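Side-chain contacts in ribosomal RNA processing protein 6 (Trypanosoma brucei brucei, PDB 4NLC), which probably trims RNA from its 3' end as the exosome-associated exoribonuclease of the RRP6 family, represented here by its catalytic core of exonuclease and HRDC domains: residues A[103-108]-A[304-309]; A[296-301]-A[355-360]; A[322-327]-A[337-342]. The protein carries 1 engineered substitution. One frame throughout, in Å; residues are numbered along the deposited sequence.

In the fold
Contact 1 (103-108 with 304-309) joins the exonuclease part of the chain to the helical HRDC part, while contacts 2 and 3 both lie within the HRDC part. Helix 289-309 is shared by contacts 1 and 2, whose centres are about 19 Å apart: its C-terminal end meets a loop of the exonuclease, and its middle packs on helix 351-359. Contact 3 falls entirely between the two segments of contact 2 in sequence, with centres about 11 Å apart, and the two touch where Ile325 CG2 meets Val358 CG2 at 3.6 Å. Contacts 1 and 3 do not touch. A bound di(hydroxyethyl)ether lies about 4 Å from the side chain of Tyr105 in contact 1.

Contact 1 of 3, residues A[103-108]-A[304-309]; sequences YSYQGF and MAAREA
One face of the Tyr105 ring is covered by the aliphatic part of Arg307, and Ala306 sits at the ring's edge. Arg307 CG stands 3.6 Å from the ring centroid and only 13° off the ring normal, a CH-pi contact centred on the face. Near the ring plane, Ala306 CB comes to 3.7 Å from Tyr105 CD1. The guanidinium is inclined 43° to the ring and takes the phenol end over one of its own faces, with Tyr105 CZ offset toward the rim. Although Tyr105 OH is 2.9 Å from Arg307 NH2, the angle is too poor for a hydrogen bond. Asp303, one turn back on the same helix, links the two polar ends instead, hydrogen-bonding the Tyr105 hydroxyl and forming a salt bridge with Arg307 NE. From CG to NE the Arg307 chain is extended, which carries it across the ring to the hydroxyl end. Within the loop, Ser104 OG accepts from Gly107 N at 2.9 Å in an ST motif. This is a buried interdomain contact, in which the loop between strands 92-100 and 108-115 of the RNase H-like exonuclease docks on an HRDC helix.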
loop_
_atom_site.group_PDB
_atom_site.type_symbol
_atom_site.label_atom_id
_atom_site.label_comp_id
_atom_site.label_asym_id
_atom_site.label_seq_id
_atom_site.Cartn_x
_atom_site.Cartn_y
_atom_site.Cartn_z
ATOM N N TYR A 103 2.075 12.900 0.021
ATOM C CA TYR A 103 3.253 13.556 0.614
ATOM C C TYR A 103 4.341 12.564 0.971
ATOM O O TYR A 103 4.876 12.562 2.087
ATOM C CB TYR A 103 2.847 14.425 1.814
ATOM C CG TYR A 103 1.900 15.545 1.441
ATOM C CD1 TYR A 103 2.368 16.698 0.820
ATOM C CD2 TYR A 103 0.543 15.472 1.756
ATOM C CE1 TYR A 103 1.507 17.744 0.497
ATOM C CE2 TYR A 103 -0.323 16.525 1.462
ATOM C CZ TYR A 103 0.162 17.653 0.815
ATOM O OH TYR A 103 -0.675 18.695 0.497
ATOM N N SER A 104 4.664 11.708 -0.001
ATOM C CA SER A 104 5.673 10.667 0.076
ATOM C C SER A 104 5.941 10.159 -1.336
ATOM O O SER A 104 4.990 9.927 -2.113
ATOM C CB SER A 104 5.208 9.521 0.969
ATOM O OG SER A 104 6.172 8.485 0.970
ATOM N N TYR A 105 7.240 9.978 -1.666
ATOM C CA TYR A 105 7.622 9.474 -2.988
ATOM C C TYR A 105 7.154 8.043 -3.218
ATOM O O TYR A 105 6.414 7.793 -4.160
ATOM C CB TYR A 105 9.124 9.607 -3.242
ATOM C CG TYR A 105 9.450 9.266 -4.671
ATOM C CD1 TYR A 105 9.155 10.155 -5.705
ATOM C CD2 TYR A 105 9.980 8.023 -5.008
ATOM C CE1 TYR A 105 9.384 9.815 -7.038
ATOM C CE2 TYR A 105 10.223 7.678 -6.338
ATOM C CZ TYR A 105 9.929 8.578 -7.347
ATOM O OH TYR A 105 10.190 8.237 -8.651
ATOM N N GLN A 106 7.574 7.112 -2.359
ATOM C CA GLN A 106 7.184 5.711 -2.481
ATOM C C GLN A 106 5.869 5.455 -1.784
ATOM O O GLN A 106 5.202 4.465 -2.078
ATOM C CB GLN A 106 8.265 4.783 -1.892
ATOM C CG GLN A 106 9.615 4.823 -2.631
ATOM C CD GLN A 106 10.633 3.929 -1.965
ATOM O OE1 GLN A 106 10.436 2.720 -1.801
ATOM N NE2 GLN A 106 11.704 4.523 -1.487
ATOM N N GLY A 107 5.511 6.330 -0.851
ATOM C CA GLY A 107 4.310 6.143 -0.052
ATOM C C GLY A 107 4.659 5.359 1.196
ATOM O O GLY A 107 5.781 4.852 1.329
ATOM N N PHE A 108 3.724 5.293 2.146
ATOM C CA PHE A 108 3.960 4.545 3.374
ATOM C C PHE A 108 2.675 4.068 4.018
ATOM O O PHE A 108 1.662 4.759 3.976
ATOM C CB PHE A 108 4.858 5.322 4.388
ATOM C CG PHE A 108 4.383 6.702 4.787
ATOM C CD1 PHE A 108 3.409 6.865 5.764
ATOM C CD2 PHE A 108 4.940 7.843 4.211
ATOM C CE1 PHE A 108 2.975 8.145 6.136
ATOM C CE2 PHE A 108 4.490 9.119 4.561
ATOM C CZ PHE A 108 3.524 9.265 5.536
ATOM N N MET A 304 12.979 13.776 -10.085
ATOM C CA MET A 304 14.186 13.976 -9.268
ATOM C C MET A 304 13.868 14.802 -7.998
ATOM O O MET A 304 14.159 14.359 -6.892
ATOM C CB MET A 304 15.321 14.633 -10.089
ATOM C CG MET A 304 15.951 13.686 -11.098
ATOM S SD MET A 304 17.201 14.393 -12.236
ATOM C CE MET A 304 18.566 13.229 -11.969
ATOM N N ALA A 305 13.183 15.943 -8.163
ATOM C CA ALA A 305 12.793 16.815 -7.063
ATOM C C ALA A 305 11.825 16.118 -6.087
ATOM O O ALA A 305 11.840 16.414 -4.892
ATOM C CB ALA A 305 12.173 18.086 -7.610
ATOM N N ALA A 306 11.007 15.183 -6.596
ATOM C CA ALA A 306 10.041 14.426 -5.803
ATOM C C ALA A 306 10.780 13.456 -4.876
ATOM O O ALA A 306 10.396 13.311 -3.713
ATOM C CB ALA A 306 9.095 13.669 -6.721
ATOM N N ARG A 307 11.847 12.817 -5.401
ATOM C CA ARG A 307 12.742 11.893 -4.700
ATOM C C ARG A 307 13.478 12.573 -3.545
ATOM O O ARG A 307 13.492 12.060 -2.414
ATOM C CB ARG A 307 13.732 11.246 -5.678
ATOM C CG ARG A 307 13.058 10.215 -6.570
ATOM C CD ARG A 307 14.014 9.672 -7.612
ATOM N NE ARG A 307 13.311 8.918 -8.650
ATOM C CZ ARG A 307 13.237 7.592 -8.737
ATOM N NH1 ARG A 307 13.816 6.822 -7.820
ATOM N NH2 ARG A 307 12.567 7.027 -9.724
ATOM N N GLU A 308 14.037 13.756 -3.836
ATOM C CA GLU A 308 14.755 14.613 -2.904
ATOM C C GLU A 308 13.851 15.139 -1.771
ATOM O O GLU A 308 14.234 15.088 -0.601
ATOM C CB GLU A 308 15.411 15.777 -3.677
ATOM C CG GLU A 308 16.449 15.339 -4.699
ATOM C CD GLU A 308 17.627 14.572 -4.122
ATOM O OE1 GLU A 308 18.403 15.163 -3.335
ATOM O OE2 GLU A 308 17.759 13.367 -4.439
ATOM N N ALA A 309 12.645 15.603 -2.108
ATOM C CA ALA A 309 11.720 16.153 -1.119
ATOM C C ALA A 309 10.965 15.053 -0.380
ATOM O O ALA A 309 10.370 15.314 0.670
ATOM C CB ALA A 309 10.740 17.100 -1.795
#

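Contact 2 of 3, residues A[296-301]-A[355-360]; sequences REIFNW and LQIVKD
Helix-to-helix packing through a single isoleucine joins 296-301, in the middle of helix 289-309, to 355-360 on helix 351-359, the last helix of the chain. Ile357 reaches across and touches Glu297, Ile298 and Trp301, residues one turn apart or adjacent on the facing helix. Its two branches divide the work. With CG2 anti to the backbone N and CG1 beside it (chi1 -74°), the gamma methyl CG2 is set against Glu297 CB at 3.7 Å and Ile298 CD1 at 3.8 Å, while the longer branch carries CD1 to within 3.8 Å of Trp301 CB. CD1 meets the start of the indole obliquely, and the Ile357 and Trp301 side chains cross at about a right angle. The short helical segments run nearly antiparallel, at 157°, with their axes 10.1 Å apart. They belong to the all-helical HRDC bundle, where the last helix folds back along the long helix 289-309. Burial is graded across this patch: Ile298 and Trp301 are buried, whereas Glu297 is exposed and takes part through its CB. Ile298 and Trp301 also reach Met317 and Leu354, which extends the apolar surface beyond Ile357. Within 355-360, Gln356 NE2 donates to Asp360 OD1 at 2.8 Å; OD1 lies in the amide plane of Gln356, whereas NE2 comes from above the carboxylate plane of Asp360.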
loop_
_atom_site.group_PDB
_atom_site.type_symbol
_atom_site.label_atom_id
_atom_site.label_comp_id
_atom_site.label_asym_id
_atom_site.label_seq_id
_atom_site.Cartn_x
_atom_site.Cartn_y
_atom_site.Cartn_z
ATOM N N ARG A 296 9.579 16.701 -21.509
ATOM C CA ARG A 296 10.393 15.596 -21.018
ATOM C C ARG A 296 11.312 15.995 -19.877
ATOM O O ARG A 296 11.356 15.294 -18.854
ATOM C CB ARG A 296 11.185 14.964 -22.176
ATOM C CG ARG A 296 12.176 13.859 -21.752
ATOM C CD ARG A 296 12.881 13.238 -22.946
ATOM N NE ARG A 296 14.016 12.406 -22.536
ATOM C CZ ARG A 296 14.673 11.583 -23.349
ATOM N NH1 ARG A 296 14.307 11.460 -24.621
ATOM N NH2 ARG A 296 15.691 10.860 -22.894
ATOM N N GLU A 297 12.046 17.111 -20.051
ATOM C CA GLU A 297 13.006 17.623 -19.065
ATOM C C GLU A 297 12.321 18.117 -17.782
ATOM O O GLU A 297 12.839 17.850 -16.704
ATOM C CB GLU A 297 13.936 18.687 -19.667
ATOM C CG GLU A 297 14.853 18.207 -20.786
ATOM C CD GLU A 297 15.972 17.265 -20.390
ATOM O OE1 GLU A 297 16.692 17.564 -19.411
ATOM O OE2 GLU A 297 16.150 16.237 -21.085
ATOM N N ILE A 298 11.166 18.818 -17.890
ATOM C CA ILE A 298 10.401 19.250 -16.709
ATOM C C ILE A 298 9.898 17.997 -15.946
ATOM O O ILE A 298 10.014 17.931 -14.725
ATOM C CB ILE A 298 9.227 20.208 -17.051
ATOM C CG1 ILE A 298 9.725 21.592 -17.599
ATOM C CG2 ILE A 298 8.268 20.373 -15.845
ATOM C CD1 ILE A 298 10.502 22.540 -16.585
ATOM N N PHE A 299 9.389 17.000 -16.683
ATOM C CA PHE A 299 8.903 15.764 -16.100
ATOM C C PHE A 299 10.025 15.002 -15.393
ATOM O O PHE A 299 9.811 14.485 -14.301
ATOM C CB PHE A 299 8.174 14.889 -17.146
ATOM C CG PHE A 299 7.417 13.747 -16.498
ATOM C CD1 PHE A 299 8.062 12.551 -16.178
ATOM C CD2 PHE A 299 6.085 13.893 -16.133
ATOM C CE1 PHE A 299 7.374 11.514 -15.530
ATOM C CE2 PHE A 299 5.395 12.846 -15.512
ATOM C CZ PHE A 299 6.045 11.668 -15.206
ATOM N N ASN A 300 11.214 14.940 -16.002
ATOM C CA ASN A 300 12.356 14.243 -15.399
ATOM C C ASN A 300 12.889 14.984 -14.206
ATOM O O ASN A 300 13.248 14.343 -13.224
ATOM C CB ASN A 300 13.437 13.919 -16.424
ATOM C CG ASN A 300 12.984 12.820 -17.336
ATOM O OD1 ASN A 300 11.931 12.210 -17.125
ATOM N ND2 ASN A 300 13.756 12.533 -18.358
ATOM N N TRP A 301 12.862 16.336 -14.258
ATOM C CA TRP A 301 13.235 17.167 -13.122
ATOM C C TRP A 301 12.213 16.940 -11.970
ATOM O O TRP A 301 12.610 16.832 -10.802
ATOM C CB TRP A 301 13.267 18.658 -13.504
ATOM C CG TRP A 301 13.570 19.508 -12.313
ATOM C CD1 TRP A 301 14.805 19.781 -11.807
ATOM C CD2 TRP A 301 12.623 20.002 -11.350
ATOM N NE1 TRP A 301 14.688 20.440 -10.607
ATOM C CE2 TRP A 301 13.361 20.598 -10.307
ATOM C CE3 TRP A 301 11.217 20.020 -11.281
ATOM C CZ2 TRP A 301 12.745 21.236 -9.221
ATOM C CZ3 TRP A 301 10.606 20.636 -10.197
ATOM C CH2 TRP A 301 11.366 21.244 -9.188
ATOM N N LEU A 355 13.466 27.419 -14.989
ATOM C CA LEU A 355 13.701 28.513 -15.927
ATOM C C LEU A 355 14.907 28.208 -16.839
ATOM O O LEU A 355 14.864 28.533 -18.022
ATOM C CB LEU A 355 13.909 29.816 -15.137
ATOM C CG LEU A 355 14.093 31.112 -15.913
ATOM C CD1 LEU A 355 12.983 31.314 -16.921
ATOM C CD2 LEU A 355 14.191 32.296 -14.972
ATOM N N GLN A 356 15.947 27.541 -16.312
ATOM C CA GLN A 356 17.117 27.182 -17.126
ATOM C C GLN A 356 16.753 26.120 -18.176
ATOM O O GLN A 356 17.227 26.194 -19.323
ATOM C CB GLN A 356 18.297 26.716 -16.239
ATOM C CG GLN A 356 19.664 26.864 -16.921
ATOM C CD GLN A 356 19.856 28.210 -17.581
ATOM O OE1 GLN A 356 19.812 29.280 -16.943
ATOM N NE2 GLN A 356 20.044 28.182 -18.885
ATOM N N ILE A 357 15.882 25.154 -17.779
ATOM C CA ILE A 357 15.363 24.079 -18.641
ATOM C C ILE A 357 14.711 24.693 -19.880
ATOM O O ILE A 357 15.014 24.279 -20.994
ATOM C CB ILE A 357 14.400 23.112 -17.873
ATOM C CG1 ILE A 357 15.196 22.179 -16.924
ATOM C CG2 ILE A 357 13.509 22.297 -18.847
ATOM C CD1 ILE A 357 14.341 21.429 -15.822
ATOM N N VAL A 358 13.844 25.690 -19.672
ATOM C CA VAL A 358 13.138 26.411 -20.727
ATOM C C VAL A 358 14.117 27.204 -21.598
ATOM O O VAL A 358 13.989 27.180 -22.823
ATOM C CB VAL A 358 12.025 27.327 -20.150
ATOM C CG1 VAL A 358 11.323 28.110 -21.272
ATOM C CG2 VAL A 358 11.015 26.517 -19.340
ATOM N N LYS A 359 15.060 27.933 -20.960
ATOM C CA LYS A 359 16.057 28.761 -21.643
ATOM C C LYS A 359 16.942 27.956 -22.582
ATOM O O LYS A 359 17.214 28.419 -23.681
ATOM C CB LYS A 359 16.909 29.550 -20.640
ATOM C CG LYS A 359 16.219 30.773 -20.068
ATOM C CD LYS A 359 16.992 31.328 -18.895
ATOM C CE LYS A 359 16.325 32.542 -18.314
ATOM N NZ LYS A 359 16.961 32.953 -17.039
ATOM N N ASP A 360 17.350 26.743 -22.184
ATOM C CA ASP A 360 18.201 25.874 -23.016
ATOM C C ASP A 360 17.473 25.292 -24.241
ATOM O O ASP A 360 18.124 24.786 -25.168
ATOM C CB ASP A 360 18.854 24.764 -22.163
ATOM C CG ASP A 360 19.763 25.255 -21.043
ATOM O OD1 ASP A 360 20.160 26.436 -21.069
ATOM O OD2 ASP A 360 20.084 24.453 -20.149
#

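Contact 3 of 3, residues A[322-327]-A[337-342]; sequences VLSIAT and LKCCSP
Cys339, in the last turn of helix 333-339, meets helix 319-328 first and has more of its own surface covered by 322-327 than any other residue of 337-342. The contact thus joins two helices within the HRDC domain. Cys339 CB faces two neighbours at once, Ile325 CG1 at 3.6 Å and Ser324 OG at 3.7 Å. The thiol is carried beside the Cys339 backbone N and anti to the carbonyl carbon (chi1 -60°), which leaves SG alongside the serine, 3.7 Å from Ser324 OG. The backbone carbonyl of Cys339 accepts a hydrogen bond from Ser321, the engineered residue, one turn before Ile325 on the facing helix. Next comes Cys340, already in loop conformation, whose SG touches the end of the isoleucine chain at 3.5 Å from Ile325 CD1. Ile325 CG1 is also anti to its own carbonyl carbon (chi1 -68°), and its extended chi2 of 175° takes CD1 onward to that sulfur. Cys340 also touches Val347 of helix 345-349. After the helix, Ser341 OG donates to Lys338 O at 3.0 Å, just before the cis peptide that leads into Pro342. The two thiols thus meet their neighbours by packing. A disulfide between positions 321 and 340 has been seen in another structure of this protein; it is absent here, and the helices are joined by van der Waals packing, apolar around Ile325, together with the Ser321 hydrogen bond.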
loop_
_atom_site.group_PDB
_atom_site.type_symbol
_atom_site.label_atom_id
_atom_site.label_comp_id
_atom_site.label_asym_id
_atom_site.label_seq_id
_atom_site.Cartn_x
_atom_site.Cartn_y
_atom_site.Cartn_z
ATOM N N VAL A 322 3.227 20.742 -15.837
ATOM C CA VAL A 322 4.321 20.239 -16.664
ATOM C C VAL A 322 4.000 20.632 -18.112
ATOM O O VAL A 322 4.846 21.220 -18.800
ATOM C CB VAL A 322 4.491 18.707 -16.505
ATOM C CG1 VAL A 322 5.468 18.148 -17.536
ATOM C CG2 VAL A 322 4.938 18.350 -15.094
ATOM N N LEU A 323 2.748 20.353 -18.542
ATOM C CA LEU A 323 2.288 20.684 -19.874
ATOM C C LEU A 323 2.222 22.170 -20.094
ATOM O O LEU A 323 2.634 22.626 -21.146
ATOM C CB LEU A 323 0.952 20.031 -20.193
ATOM C CG LEU A 323 0.823 19.603 -21.646
ATOM C CD1 LEU A 323 1.434 18.205 -21.852
ATOM C CD2 LEU A 323 -0.627 19.655 -22.087
ATOM N N SER A 324 1.824 22.931 -19.071
ATOM C CA SER A 324 1.746 24.389 -19.131
ATOM C C SER A 324 3.115 25.027 -19.416
ATOM O O SER A 324 3.194 25.946 -20.216
ATOM C CB SER A 324 1.169 24.940 -17.835
ATOM O OG SER A 324 0.743 26.269 -18.062
ATOM N N ILE A 325 4.181 24.536 -18.761
ATOM C CA ILE A 325 5.534 25.056 -18.949
ATOM C C ILE A 325 5.977 24.743 -20.372
ATOM O O ILE A 325 6.417 25.644 -21.078
ATOM C CB ILE A 325 6.527 24.516 -17.874
ATOM C CG1 ILE A 325 6.180 25.071 -16.474
ATOM C CG2 ILE A 325 7.995 24.831 -18.260
ATOM C CD1 ILE A 325 7.019 24.509 -15.347
ATOM N N ALA A 326 5.810 23.480 -20.794
ATOM C CA ALA A 326 6.135 22.998 -22.131
ATOM C C ALA A 326 5.453 23.843 -23.232
ATOM O O ALA A 326 6.117 24.254 -24.169
ATOM C CB ALA A 326 5.722 21.530 -22.260
ATOM N N THR A 327 4.154 24.138 -23.076
ATOM C CA THR A 327 3.341 24.857 -24.063
ATOM C C THR A 327 3.659 26.337 -24.099
ATOM O O THR A 327 4.017 26.856 -25.163
ATOM C CB THR A 327 1.835 24.588 -23.851
ATOM O OG1 THR A 327 1.475 25.052 -22.561
ATOM C CG2 THR A 327 1.473 23.115 -23.940
ATOM N N LEU A 337 6.350 30.503 -12.201
ATOM C CA LEU A 337 5.515 30.394 -11.006
ATOM C C LEU A 337 4.028 30.378 -11.338
ATOM O O LEU A 337 3.284 29.660 -10.683
ATOM C CB LEU A 337 5.865 31.464 -9.963
ATOM C CG LEU A 337 7.234 31.331 -9.244
ATOM C CD1 LEU A 337 7.397 32.403 -8.211
ATOM C CD2 LEU A 337 7.444 29.935 -8.603
ATOM N N LYS A 338 3.611 31.097 -12.401
ATOM C CA LYS A 338 2.226 31.131 -12.882
ATOM C C LYS A 338 1.790 29.733 -13.395
ATOM O O LYS A 338 0.766 29.214 -12.952
ATOM C CB LYS A 338 2.060 32.192 -13.972
ATOM C CG LYS A 338 1.929 33.609 -13.439
ATOM C CD LYS A 338 1.429 34.551 -14.524
ATOM C CE LYS A 338 1.414 35.995 -14.073
ATOM N NZ LYS A 338 1.161 36.928 -15.210
ATOM N N CYS A 339 2.598 29.108 -14.275
ATOM C CA CYS A 339 2.344 27.775 -14.822
ATOM C C CYS A 339 2.170 26.712 -13.727
ATOM O O CYS A 339 1.293 25.854 -13.844
ATOM C CB CYS A 339 3.453 27.373 -15.791
ATOM S SG CYS A 339 3.650 28.471 -17.218
ATOM N N CYS A 340 3.004 26.783 -12.667
ATOM C CA CYS A 340 3.095 25.821 -11.558
ATOM C C CYS A 340 2.040 25.971 -10.436
ATOM O O CYS A 340 2.122 25.227 -9.466
ATOM C CB CYS A 340 4.501 25.847 -10.971
ATOM S SG CYS A 340 5.793 25.353 -12.128
ATOM N N SER A 341 1.086 26.908 -10.541
ATOM C CA SER A 341 0.072 27.116 -9.488
ATOM C C SER A 341 -0.806 25.854 -9.270
ATOM O O SER A 341 -1.310 25.326 -10.270
ATOM C CB SER A 341 -0.802 28.332 -9.804
ATOM O OG SER A 341 -0.027 29.479 -10.115
ATOM N N PRO A 342 -0.986 25.315 -8.027
ATOM C CA PRO A 342 -0.447 25.768 -6.721
ATOM C C PRO A 342 1.045 25.475 -6.551
ATOM O O PRO A 342 1.475 24.339 -6.742
ATOM C CB PRO A 342 -1.334 25.043 -5.699
ATOM C CG PRO A 342 -1.795 23.797 -6.396
ATOM C CD PRO A 342 -1.824 24.106 -7.881
#